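Endonuclease NucS (Thermococcus kodakarensis KOD1, PDB 5GKE) binds double-stranded DNA as a mismatch restriction endonuclease and is predicted to cleave both 3' and 5' single-stranded ends of branched DNA. Local coordinates at residues Asn76-Arg85 against Ser96-Leu105; Glu87-Val95 against Thr104-Val112. The protein carries 1 engineered substitution. All coordinates share one frame; numbering follows the deposited sequence.

Contact 1: residues Asn76-Arg85 against Ser96-Leu105; sequences NWQPPGSRVR and SIRRKPRETL. With nucleotides of chain D; nucleotides of chain C.
Asn76 and Leu105 meet through Asn76 CB and Leu105 CD1, beside a guanine-binding pocket in the PH-like N-terminal domain. Asn76 ND2 donates to O6 of DG8 of chain D almost straight (173°, 3.1 Å). The backbone N of Trp77 grips the same O6. The guanine lies over one face of the Trp77 ring, its C5 3.6 Å above the indole plane and offset toward the indole rim, while Trp77 NE1 bonds a phosphate. Gln78 slides past Leu105, CG against CB. Its chain bends at chi2 (-82°), which brings NE2 to a weak bond with Ser96 O at 3.5 Å. Glu103 closes the pocket, accepting from DG8 N2 of chain D at OE2 (2.9 Å). The Arg98 guanidinium is sandwiched between two proline rings, with Pro79 CG over the centre of one face and Pro101 CD over the other. Its charge faces Glu103, though NH1 and OE2 are modelled too close to rest on. Pro79 also starts a type II turn ending at Ser82, whose OG donates to Pro79 O. Arg83 then pairs with Ile97 as a single antiparallel hydrogen-bonded bridge. The guanidinium of Arg85, salt-bridged to Glu87, meets Ile97 at its edge, where NH2 lies 3.4 Å from CD1.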
loop_
_atom_site.group_PDB
_atom_site.type_symbol
_atom_site.label_atom_id
_atom_site.label_comp_id
_atom_site.label_asym_id
_atom_site.label_seq_id
_atom_site.Cartn_x
_atom_site.Cartn_y
_atom_site.Cartn_z
ATOM N N ASN A 76 1.393 -3.975 -12.306
ATOM C CA ASN A 76 0.281 -3.158 -12.809
ATOM C C ASN A 76 -1.038 -3.650 -12.223
ATOM O O ASN A 76 -1.160 -4.823 -11.823
ATOM C CB ASN A 76 0.201 -3.176 -14.334
ATOM C CG ASN A 76 1.218 -2.244 -14.998
ATOM O OD1 ASN A 76 2.132 -2.689 -15.683
ATOM N ND2 ASN A 76 1.042 -0.946 -14.806
ATOM N N TRP A 77 -2.007 -2.750 -12.109
ATOM C CA TRP A 77 -3.290 -3.131 -11.528
ATOM C C TRP A 77 -4.391 -2.145 -11.849
ATOM O O TRP A 77 -4.136 -1.026 -12.282
ATOM C CB TRP A 77 -3.190 -3.267 -10.001
ATOM C CG TRP A 77 -3.018 -1.923 -9.346
ATOM C CD1 TRP A 77 -3.994 -1.140 -8.799
ATOM C CD2 TRP A 77 -1.804 -1.195 -9.215
ATOM N NE1 TRP A 77 -3.458 0.028 -8.331
ATOM C CE2 TRP A 77 -2.106 0.023 -8.582
ATOM C CE3 TRP A 77 -0.476 -1.453 -9.577
ATOM C CZ2 TRP A 77 -1.144 0.978 -8.287
ATOM C CZ3 TRP A 77 0.487 -0.502 -9.287
ATOM C CH2 TRP A 77 0.147 0.700 -8.651
ATOM N N GLN A 78 -5.622 -2.587 -11.627
ATOM C CA GLN A 78 -6.729 -1.676 -11.405
ATOM C C GLN A 78 -7.419 -2.081 -10.119
ATOM O O GLN A 78 -7.555 -3.261 -9.837
ATOM C CB GLN A 78 -7.720 -1.699 -12.569
ATOM C CG GLN A 78 -7.264 -0.975 -13.814
ATOM C CD GLN A 78 -7.492 0.527 -13.742
ATOM O OE1 GLN A 78 -6.986 1.201 -12.841
ATOM N NE2 GLN A 78 -8.253 1.061 -14.705
ATOM N N PRO A 79 -7.852 -1.097 -9.331
ATOM C CA PRO A 79 -8.616 -1.293 -8.094
ATOM C C PRO A 79 -10.081 -1.662 -8.379
ATOM O O PRO A 79 -10.528 -1.482 -9.511
ATOM C CB PRO A 79 -8.483 0.064 -7.395
ATOM C CG PRO A 79 -8.281 1.034 -8.507
ATOM C CD PRO A 79 -7.481 0.313 -9.543
ATOM N N PRO A 80 -10.815 -2.179 -7.371
ATOM C CA PRO A 80 -12.214 -2.597 -7.533
ATOM C C PRO A 80 -13.034 -1.546 -8.269
ATOM O O PRO A 80 -12.790 -0.370 -8.067
ATOM C CB PRO A 80 -12.716 -2.710 -6.094
ATOM C CG PRO A 80 -11.539 -2.976 -5.300
ATOM C CD PRO A 80 -10.380 -2.287 -5.970
ATOM N N GLY A 81 -13.977 -1.956 -9.106
ATOM C CA GLY A 81 -14.770 -1.007 -9.856
ATOM C C GLY A 81 -14.409 -0.843 -11.323
ATOM O O GLY A 81 -15.228 -0.389 -12.112
ATOM N N SER A 82 -13.192 -1.206 -11.703
ATOM C CA SER A 82 -12.880 -1.292 -13.114
ATOM C C SER A 82 -13.815 -2.249 -13.836
ATOM O O SER A 82 -14.286 -3.219 -13.247
ATOM C CB SER A 82 -11.451 -1.733 -13.297
ATOM O OG SER A 82 -10.648 -0.847 -12.563
ATOM N N ARG A 83 -14.121 -1.930 -15.093
ATOM C CA ARG A 83 -14.883 -2.812 -15.971
ATOM C C ARG A 83 -13.893 -3.393 -16.934
ATOM O O ARG A 83 -13.130 -2.651 -17.540
ATOM C CB ARG A 83 -15.974 -2.085 -16.761
ATOM C CG ARG A 83 -17.142 -1.515 -15.986
ATOM C CD ARG A 83 -18.183 -0.936 -16.972
ATOM N NE ARG A 83 -19.321 -0.296 -16.308
ATOM C CZ ARG A 83 -20.380 -0.950 -15.833
ATOM N NH1 ARG A 83 -20.456 -2.274 -15.935
ATOM N NH2 ARG A 83 -21.366 -0.283 -15.243
ATOM N N VAL A 84 -13.907 -4.706 -17.097
ATOM C CA VAL A 84 -12.927 -5.333 -17.956
ATOM C C VAL A 84 -13.631 -5.990 -19.129
ATOM O O VAL A 84 -14.811 -6.341 -19.058
ATOM C CB VAL A 84 -12.088 -6.367 -17.182
ATOM C CG1 VAL A 84 -12.906 -7.587 -16.909
ATOM C CG2 VAL A 84 -10.846 -6.738 -17.952
ATOM N N ARG A 85 -12.914 -6.105 -20.232
ATOM C CA ARG A 85 -13.427 -6.801 -21.390
ATOM C C ARG A 85 -12.239 -7.315 -22.190
ATOM O O ARG A 85 -11.121 -6.813 -22.051
ATOM C CB ARG A 85 -14.310 -5.888 -22.232
ATOM C CG ARG A 85 -13.548 -4.796 -22.952
ATOM C CD ARG A 85 -14.464 -3.924 -23.803
ATOM N NE ARG A 85 -13.711 -2.828 -24.412
ATOM C CZ ARG A 85 -13.443 -1.678 -23.798
ATOM N NH1 ARG A 85 -12.737 -0.740 -24.412
ATOM N NH2 ARG A 85 -13.878 -1.470 -22.561
ATOM N N SER A 96 -10.113 -3.403 -19.172
ATOM C CA SER A 96 -10.201 -2.744 -17.832
ATOM C C SER A 96 -10.156 -1.186 -17.793
ATOM O O SER A 96 -9.087 -0.572 -17.656
ATOM C CB SER A 96 -9.118 -3.262 -16.888
ATOM O OG SER A 96 -9.368 -2.785 -15.578
ATOM N N ILE A 97 -11.304 -0.563 -18.020
ATOM C CA ILE A 97 -11.462 0.884 -17.890
ATOM C C ILE A 97 -11.961 1.303 -16.500
ATOM O O ILE A 97 -12.783 0.631 -15.887
ATOM C CB ILE A 97 -12.433 1.403 -18.967
ATOM C CG1 ILE A 97 -11.754 1.351 -20.335
ATOM C CG2 ILE A 97 -12.919 2.811 -18.652
ATOM C CD1 ILE A 97 -12.697 1.572 -21.511
ATOM N N ARG A 98 -11.449 2.415 -15.992
ATOM C CA ARG A 98 -11.934 2.952 -14.731
ATOM C C ARG A 98 -12.468 4.359 -14.961
ATOM O O ARG A 98 -11.931 5.147 -15.777
ATOM C CB ARG A 98 -10.816 2.950 -13.692
ATOM C CG ARG A 98 -11.234 3.181 -12.273
ATOM C CD ARG A 98 -9.997 3.151 -11.375
ATOM N NE ARG A 98 -10.268 3.680 -10.036
ATOM C CZ ARG A 98 -9.360 4.287 -9.279
ATOM N NH1 ARG A 98 -8.128 4.439 -9.739
ATOM N NH2 ARG A 98 -9.671 4.738 -8.065
ATOM N N ARG A 99 -13.546 4.671 -14.261
ATOM C CA ARG A 99 -14.093 6.019 -14.313
ATOM C C ARG A 99 -13.855 6.705 -12.969
ATOM O O ARG A 99 -13.965 6.070 -11.918
ATOM C CB ARG A 99 -15.580 5.966 -14.654
ATOM C CG ARG A 99 -15.983 6.812 -15.841
ATOM C CD ARG A 99 -17.276 6.276 -16.454
ATOM N NE ARG A 99 -17.411 6.660 -17.857
ATOM C CZ ARG A 99 -18.150 6.008 -18.751
ATOM N NH1 ARG A 99 -18.833 4.922 -18.398
ATOM N NH2 ARG A 99 -18.203 6.447 -20.005
ATOM N N LYS A 100 -13.514 7.988 -13.005
ATOM C CA LYS A 100 -13.236 8.764 -11.782
ATOM C C LYS A 100 -12.219 8.104 -10.830
ATOM O O LYS A 100 -12.590 7.477 -9.839
ATOM C CB LYS A 100 -14.524 9.087 -11.020
ATOM C CG LYS A 100 -14.388 10.374 -10.186
ATOM C CD LYS A 100 -15.726 10.947 -9.746
ATOM C CE LYS A 100 -15.529 12.158 -8.846
ATOM N NZ LYS A 100 -15.177 11.730 -7.459
ATOM N N PRO A 101 -10.928 8.225 -11.152
ATOM C CA PRO A 101 -10.518 8.997 -12.323
ATOM C C PRO A 101 -10.493 8.129 -13.553
ATOM O O PRO A 101 -10.664 6.914 -13.442
ATOM C CB PRO A 101 -9.109 9.460 -11.968
ATOM C CG PRO A 101 -8.594 8.400 -11.047
ATOM C CD PRO A 101 -9.790 7.834 -10.305
ATOM N N ARG A 102 -10.249 8.739 -14.705
ATOM C CA ARG A 102 -10.183 7.973 -15.922
ATOM C C ARG A 102 -8.863 7.228 -15.958
ATOM O O ARG A 102 -7.795 7.837 -15.905
ATOM C CB ARG A 102 -10.332 8.862 -17.153
ATOM C CG ARG A 102 -10.935 8.098 -18.342
ATOM C CD ARG A 102 -10.263 8.442 -19.688
ATOM N NE ARG A 102 -8.792 8.568 -19.666
ATOM C CZ ARG A 102 -7.920 7.557 -19.769
ATOM N NH1 ARG A 102 -8.338 6.302 -19.869
ATOM N NH2 ARG A 102 -6.612 7.801 -19.763
ATOM N N GLU A 103 -8.955 5.905 -16.040
ATOM C CA GLU A 103 -7.783 5.054 -16.144
ATOM C C GLU A 103 -8.052 3.874 -17.074
ATOM O O GLU A 103 -9.093 3.227 -16.972
ATOM C CB GLU A 103 -7.375 4.545 -14.763
ATOM C CG GLU A 103 -7.018 5.642 -13.773
ATOM C CD GLU A 103 -6.264 5.117 -12.566
ATOM O OE1 GLU A 103 -5.043 5.392 -12.462
ATOM O OE2 GLU A 103 -6.896 4.438 -11.720
ATOM N N THR A 104 -7.112 3.587 -17.970
ATOM C CA THR A 104 -7.173 2.368 -18.761
ATOM C C THR A 104 -5.920 1.528 -18.557
ATOM O O THR A 104 -4.808 2.054 -18.486
ATOM C CB THR A 104 -7.355 2.647 -20.266
ATOM O OG1 THR A 104 -6.411 3.630 -20.697
ATOM C CG2 THR A 104 -8.741 3.144 -20.545
ATOM N N LEU A 105 -6.122 0.217 -18.448
ATOM C CA LEU A 105 -5.036 -0.737 -18.308
ATOM C C LEU A 105 -5.071 -1.737 -19.463
ATOM O O LEU A 105 -5.947 -2.548 -19.530
ATOM C CB LEU A 105 -5.158 -1.464 -16.959
ATOM C CG LEU A 105 -4.057 -2.457 -16.604
ATOM C CD1 LEU A 105 -2.711 -1.770 -16.731
ATOM C CD2 LEU A 105 -4.247 -2.998 -15.199
ATOM P P DG D 8 3.305 4.421 -8.291
ATOM O OP1 DG D 8 3.282 2.940 -8.400
ATOM O OP2 DG D 8 4.564 5.142 -8.597
ATOM O "O5'" DG D 8 2.157 4.982 -9.243
ATOM C "C5'" DG D 8 1.899 6.368 -9.313
ATOM C "C4'" DG D 8 0.410 6.629 -9.369
ATOM O "O4'" DG D 8 -0.143 5.931 -10.502
ATOM C "C3'" DG D 8 -0.375 6.141 -8.152
ATOM O "O3'" DG D 8 -1.461 7.000 -7.895
ATOM C "C2'" DG D 8 -0.857 4.762 -8.577
ATOM C "C1'" DG D 8 -1.084 4.962 -10.067
ATOM N N9 DG D 8 -0.870 3.740 -10.825
ATOM C C8 DG D 8 0.339 3.172 -11.139
ATOM N N7 DG D 8 0.231 2.065 -11.810
ATOM C C5 DG D 8 -1.139 1.884 -11.943
ATOM C C6 DG D 8 -1.857 0.851 -12.579
ATOM O O6 DG D 8 -1.408 -0.142 -13.166
ATOM N N1 DG D 8 -3.232 1.043 -12.484
ATOM C C2 DG D 8 -3.839 2.106 -11.851
ATOM N N2 DG D 8 -5.177 2.122 -11.872
ATOM N N3 DG D 8 -3.175 3.083 -11.248
ATOM C C4 DG D 8 -1.831 2.904 -11.333
ATOM P P DG C 2 -16.016 14.006 -5.221
ATOM O OP1 DG C 2 -17.316 14.674 -5.489
ATOM O OP2 DG C 2 -14.973 14.001 -6.272
ATOM O "O5'" DG C 2 -15.342 14.654 -3.923
ATOM C "C5'" DG C 2 -15.740 15.945 -3.496
ATOM C "C4'" DG C 2 -15.089 16.303 -2.174
ATOM O "O4'" DG C 2 -15.565 15.421 -1.122
ATOM C "C3'" DG C 2 -13.573 16.203 -2.158
ATOM O "O3'" DG C 2 -13.054 17.300 -1.448
ATOM C "C2'" DG C 2 -13.309 14.877 -1.439
ATOM C "C1'" DG C 2 -14.475 14.803 -0.470
ATOM N N9 DG C 2 -14.872 13.434 -0.145
ATOM C C8 DG C 2 -15.051 12.399 -1.029
ATOM N N7 DG C 2 -15.420 11.289 -0.460
ATOM C C5 DG C 2 -15.497 11.604 0.888
ATOM C C6 DG C 2 -15.853 10.795 1.989
ATOM O O6 DG C 2 -16.182 9.602 1.988
ATOM N N1 DG C 2 -15.801 11.498 3.188
ATOM C C2 DG C 2 -15.451 12.818 3.305
ATOM N N2 DG C 2 -15.458 13.319 4.545
ATOM N N3 DG C 2 -15.120 13.595 2.279
ATOM C C4 DG C 2 -15.166 12.920 1.103
#

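Contact 2: residues Glu87-Val95 against Thr104-Val112; sequences ELRENPVLV and TLEVELEEV
Leu94 and Val107 face each other as an antiparallel hydrogen-bonded pair in the beta hairpin of strands 92-98 and 103-109. Leu94 N donates to Val107 O, and Val107 N returns a bond to Leu94 O at 2.7 Å. Their side chains lie on one face of the sheet, CB against CB at 4.0 Å. Leu109 adds the next bump. The Leu94 and Leu109 side chains cross obliquely, their CD1 atoms 4.1 Å apart. Leu109 CD1 thus fills the hollow between Leu94 CD1 and Pro92 CB. The Leu109 backbone N is fixed by Pro92 O.

Val93 and Glu108 form the adjacent non-hydrogen-bonded pair and point to the other face. The Val93 methyls fill the space between Glu108 and the Arg89 guanidinium. CG2 rests on CA and CG of Glu108, and CG1 lies against one guanidinium face, offset toward the rim. Arg89 spans the valine and reaches Glu106 at about a right angle. NH1 and NH2 both donate to Glu106 OE2, at 3.0 Å and 3.1 Å. Both come from the same side of the carboxylate plane, while the oxygen lies in the guanidinium plane. Glu87 OE1 comes up to the same guanidinium, modelled too close for its distance to be trusted. Arg89 therefore lies between two carboxylates and probably eases their repulsion.

At the far end, Asn91 CB packs on Glu108 CG and Leu109 O. With CG anti to the carbonyl carbon (chi1 -78°), Asn91 ND2 reaches the anti lone pair of Glu108 OE2 at 3.1 Å.

Strand 103-109 pairs along its other edge with strand 30-42, through backbone bonds of Glu106 with His40 and Glu108 with Lys38. Ile56 of strand 52-58 packs against Leu94, Val107 and Leu109, and Phe64 of strand 64-67 against the first two. Leu17 of helix 14-27 packs against Pro92 and Leu109.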
loop_
_atom_site.group_PDB
_atom_site.type_symbol
_atom_site.label_atom_id
_atom_site.label_comp_id
_atom_site.label_asym_id
_atom_site.label_seq_id
_atom_site.Cartn_x
_atom_site.Cartn_y
_atom_site.Cartn_z
ATOM N N GLU A 87 -10.735 -7.770 -25.886
ATOM C CA GLU A 87 -10.881 -7.296 -27.250
ATOM C C GLU A 87 -10.002 -8.111 -28.152
ATOM O O GLU A 87 -8.853 -8.410 -27.814
ATOM C CB GLU A 87 -10.529 -5.810 -27.374
ATOM C CG GLU A 87 -11.575 -4.913 -26.742
ATOM C CD GLU A 87 -11.278 -3.440 -26.902
ATOM O OE1 GLU A 87 -10.154 -3.091 -27.327
ATOM O OE2 GLU A 87 -12.181 -2.629 -26.603
ATOM N N LEU A 88 -10.549 -8.474 -29.303
ATOM C CA LEU A 88 -9.786 -9.234 -30.275
ATOM C C LEU A 88 -9.184 -8.262 -31.265
ATOM O O LEU A 88 -9.881 -7.615 -32.046
ATOM C CB LEU A 88 -10.661 -10.281 -30.965
ATOM C CG LEU A 88 -10.940 -11.590 -30.206
ATOM C CD1 LEU A 88 -10.521 -11.551 -28.745
ATOM C CD2 LEU A 88 -12.405 -12.017 -30.326
ATOM N N ARG A 89 -7.867 -8.170 -31.185
ATOM C CA ARG A 89 -7.026 -7.327 -32.021
ATOM C C ARG A 89 -6.037 -8.294 -32.641
ATOM O O ARG A 89 -6.305 -9.492 -32.691
ATOM C CB ARG A 89 -6.324 -6.228 -31.222
ATOM C CG ARG A 89 -7.283 -5.313 -30.476
ATOM C CD ARG A 89 -6.576 -4.139 -29.803
ATOM N NE ARG A 89 -7.486 -3.435 -28.898
ATOM C CZ ARG A 89 -7.102 -2.615 -27.920
ATOM N NH1 ARG A 89 -5.809 -2.379 -27.714
ATOM N NH2 ARG A 89 -8.014 -2.033 -27.141
ATOM N N GLU A 90 -4.944 -7.776 -33.183
ATOM C CA GLU A 90 -3.851 -8.625 -33.659
ATOM C C GLU A 90 -3.542 -9.727 -32.631
ATOM O O GLU A 90 -3.306 -10.879 -32.994
ATOM C CB GLU A 90 -2.603 -7.777 -33.943
ATOM C CG GLU A 90 -2.313 -6.664 -32.908
ATOM C CD GLU A 90 -3.241 -5.443 -33.015
ATOM O OE1 GLU A 90 -4.163 -5.443 -33.865
ATOM O OE2 GLU A 90 -3.049 -4.483 -32.234
ATOM N N ASN A 91 -3.571 -9.363 -31.351
ATOM C CA ASN A 91 -3.594 -10.325 -30.252
ATOM C C ASN A 91 -4.788 -10.039 -29.357
ATOM O O ASN A 91 -5.338 -8.942 -29.391
ATOM C CB ASN A 91 -2.308 -10.253 -29.443
ATOM C CG ASN A 91 -1.156 -10.953 -30.120
ATOM O OD1 ASN A 91 -1.254 -12.135 -30.488
ATOM N ND2 ASN A 91 -0.045 -10.233 -30.279
ATOM N N PRO A 92 -5.210 -11.019 -28.554
ATOM C CA PRO A 92 -6.277 -10.678 -27.608
ATOM C C PRO A 92 -5.778 -9.623 -26.624
ATOM O O PRO A 92 -4.601 -9.626 -26.282
ATOM C CB PRO A 92 -6.566 -12.004 -26.896
ATOM C CG PRO A 92 -5.901 -13.061 -27.727
ATOM C CD PRO A 92 -4.732 -12.394 -28.380
ATOM N N VAL A 93 -6.638 -8.716 -26.192
ATOM C CA VAL A 93 -6.195 -7.671 -25.275
ATOM C C VAL A 93 -7.222 -7.511 -24.170
ATOM O O VAL A 93 -8.409 -7.309 -24.441
ATOM C CB VAL A 93 -5.973 -6.324 -26.009
ATOM C CG1 VAL A 93 -5.614 -5.223 -25.034
ATOM C CG2 VAL A 93 -4.883 -6.471 -27.047
ATOM N N LEU A 94 -6.766 -7.674 -22.932
ATOM C CA LEU A 94 -7.576 -7.390 -21.750
ATOM C C LEU A 94 -7.569 -5.882 -21.470
ATOM O O LEU A 94 -6.501 -5.278 -21.440
ATOM C CB LEU A 94 -7.032 -8.151 -20.554
ATOM C CG LEU A 94 -7.707 -9.424 -20.059
ATOM C CD1 LEU A 94 -8.272 -10.246 -21.175
ATOM C CD2 LEU A 94 -6.711 -10.219 -19.252
ATOM N N VAL A 95 -8.731 -5.266 -21.256
ATOM C CA VAL A 95 -8.746 -3.811 -21.230
ATOM C C VAL A 95 -9.019 -3.153 -19.870
ATOM O O VAL A 95 -8.237 -2.301 -19.482
ATOM C CB VAL A 95 -9.680 -3.249 -22.298
ATOM C CG1 VAL A 95 -9.865 -1.765 -22.109
ATOM C CG2 VAL A 95 -9.032 -3.464 -23.661
ATOM N N THR A 104 -7.112 3.587 -17.970
ATOM C CA THR A 104 -7.173 2.368 -18.761
ATOM C C THR A 104 -5.920 1.528 -18.557
ATOM O O THR A 104 -4.808 2.054 -18.486
ATOM C CB THR A 104 -7.355 2.647 -20.266
ATOM O OG1 THR A 104 -6.411 3.630 -20.697
ATOM C CG2 THR A 104 -8.741 3.144 -20.545
ATOM N N LEU A 105 -6.122 0.217 -18.448
ATOM C CA LEU A 105 -5.036 -0.737 -18.308
ATOM C C LEU A 105 -5.071 -1.737 -19.463
ATOM O O LEU A 105 -5.947 -2.548 -19.530
ATOM C CB LEU A 105 -5.158 -1.464 -16.959
ATOM C CG LEU A 105 -4.057 -2.457 -16.604
ATOM C CD1 LEU A 105 -2.711 -1.770 -16.731
ATOM C CD2 LEU A 105 -4.247 -2.998 -15.199
ATOM N N GLU A 106 -4.123 -1.723 -20.378
ATOM C CA GLU A 106 -4.235 -2.674 -21.481
ATOM C C GLU A 106 -3.257 -3.825 -21.347
ATOM O O GLU A 106 -2.040 -3.608 -21.230
ATOM C CB GLU A 106 -4.023 -1.974 -22.821
ATOM C CG GLU A 106 -5.230 -1.211 -23.303
ATOM C CD GLU A 106 -5.040 -0.644 -24.688
ATOM O OE1 GLU A 106 -3.876 -0.404 -25.078
ATOM O OE2 GLU A 106 -6.052 -0.438 -25.389
ATOM N N VAL A 107 -3.774 -5.053 -21.367
ATOM C CA VAL A 107 -2.875 -6.204 -21.350
ATOM C C VAL A 107 -2.959 -6.976 -22.654
ATOM O O VAL A 107 -3.939 -7.684 -22.913
ATOM C CB VAL A 107 -3.166 -7.160 -20.186
ATOM C CG1 VAL A 107 -2.165 -8.302 -20.190
ATOM C CG2 VAL A 107 -3.114 -6.426 -18.875
ATOM N N GLU A 108 -1.905 -6.850 -23.455
ATOM C CA GLU A 108 -1.808 -7.547 -24.722
ATOM C C GLU A 108 -1.349 -8.976 -24.488
ATOM O O GLU A 108 -0.231 -9.203 -24.032
ATOM C CB GLU A 108 -0.831 -6.830 -25.649
ATOM C CG GLU A 108 -0.818 -7.392 -27.066
ATOM C CD GLU A 108 0.315 -6.842 -27.927
ATOM O OE1 GLU A 108 0.897 -5.790 -27.567
ATOM O OE2 GLU A 108 0.622 -7.471 -28.965
ATOM N N LEU A 109 -2.178 -9.951 -24.835
ATOM C CA LEU A 109 -1.802 -11.333 -24.584
ATOM C C LEU A 109 -1.110 -11.887 -25.816
ATOM O O LEU A 109 -1.754 -12.159 -26.823
ATOM C CB LEU A 109 -3.036 -12.153 -24.242
ATOM C CG LEU A 109 -3.830 -11.613 -23.058
ATOM C CD1 LEU A 109 -5.167 -12.324 -22.931
ATOM C CD2 LEU A 109 -3.024 -11.790 -21.790
ATOM N N GLU A 110 0.202 -12.057 -25.735
ATOM C CA GLU A 110 0.965 -12.540 -26.876
ATOM C C GLU A 110 0.915 -14.056 -26.986
ATOM O O GLU A 110 0.791 -14.592 -28.079
ATOM C CB GLU A 110 2.407 -12.067 -26.783
ATOM C CG GLU A 110 2.527 -10.568 -26.812
ATOM C CD GLU A 110 3.949 -10.100 -26.646
ATOM O OE1 GLU A 110 4.626 -10.576 -25.703
ATOM O OE2 GLU A 110 4.384 -9.260 -27.470
ATOM N N GLU A 111 1.067 -14.738 -25.856
ATOM C CA GLU A 111 0.822 -16.172 -25.781
ATOM C C GLU A 111 0.175 -16.560 -24.461
ATOM O O GLU A 111 0.743 -16.350 -23.400
ATOM C CB GLU A 111 2.129 -16.936 -25.966
ATOM C CG GLU A 111 1.979 -18.442 -25.928
ATOM C CD GLU A 111 3.273 -19.145 -26.293
ATOM O OE1 GLU A 111 4.271 -18.440 -26.574
ATOM O OE2 GLU A 111 3.293 -20.398 -26.303
ATOM N N VAL A 112 -0.993 -17.167 -24.506
ATOM C CA VAL A 112 -1.620 -17.529 -23.251
ATOM C C VAL A 112 -1.280 -18.978 -22.891
ATOM O O VAL A 112 -1.736 -19.907 -23.544
ATOM C CB VAL A 112 -3.144 -17.332 -23.324
ATOM C CG1 VAL A 112 -3.812 -17.841 -22.051
ATOM C CG2 VAL A 112 -3.476 -15.854 -23.591
#

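Overall arrangement
Contacts 1 and 2 share the hairpin of strands 92-98 and 103-109, and their centres lie 15 Å apart. Contact 1 takes the turn end of the hairpin and carries the direct bonds to the DNA. Contact 2 takes the end away from the turn, yet approaches the DNA within about 4 Å (nearest atoms). Thr104 and Leu105 belong to both, and Leu105 packs on a guanine base. A further join is a probable hydrogen bond between Arg85 O and Val95 N, at 3.0 Å. Val84 CG2 also packs on Val95 N. Glu87 forms a salt bridge with Arg85 and also approaches Arg89. Both contacts lie in the PH-like domain, whereas the magnesium ligands Glu179 and Gln192 belong to the C-terminal nuclease domain.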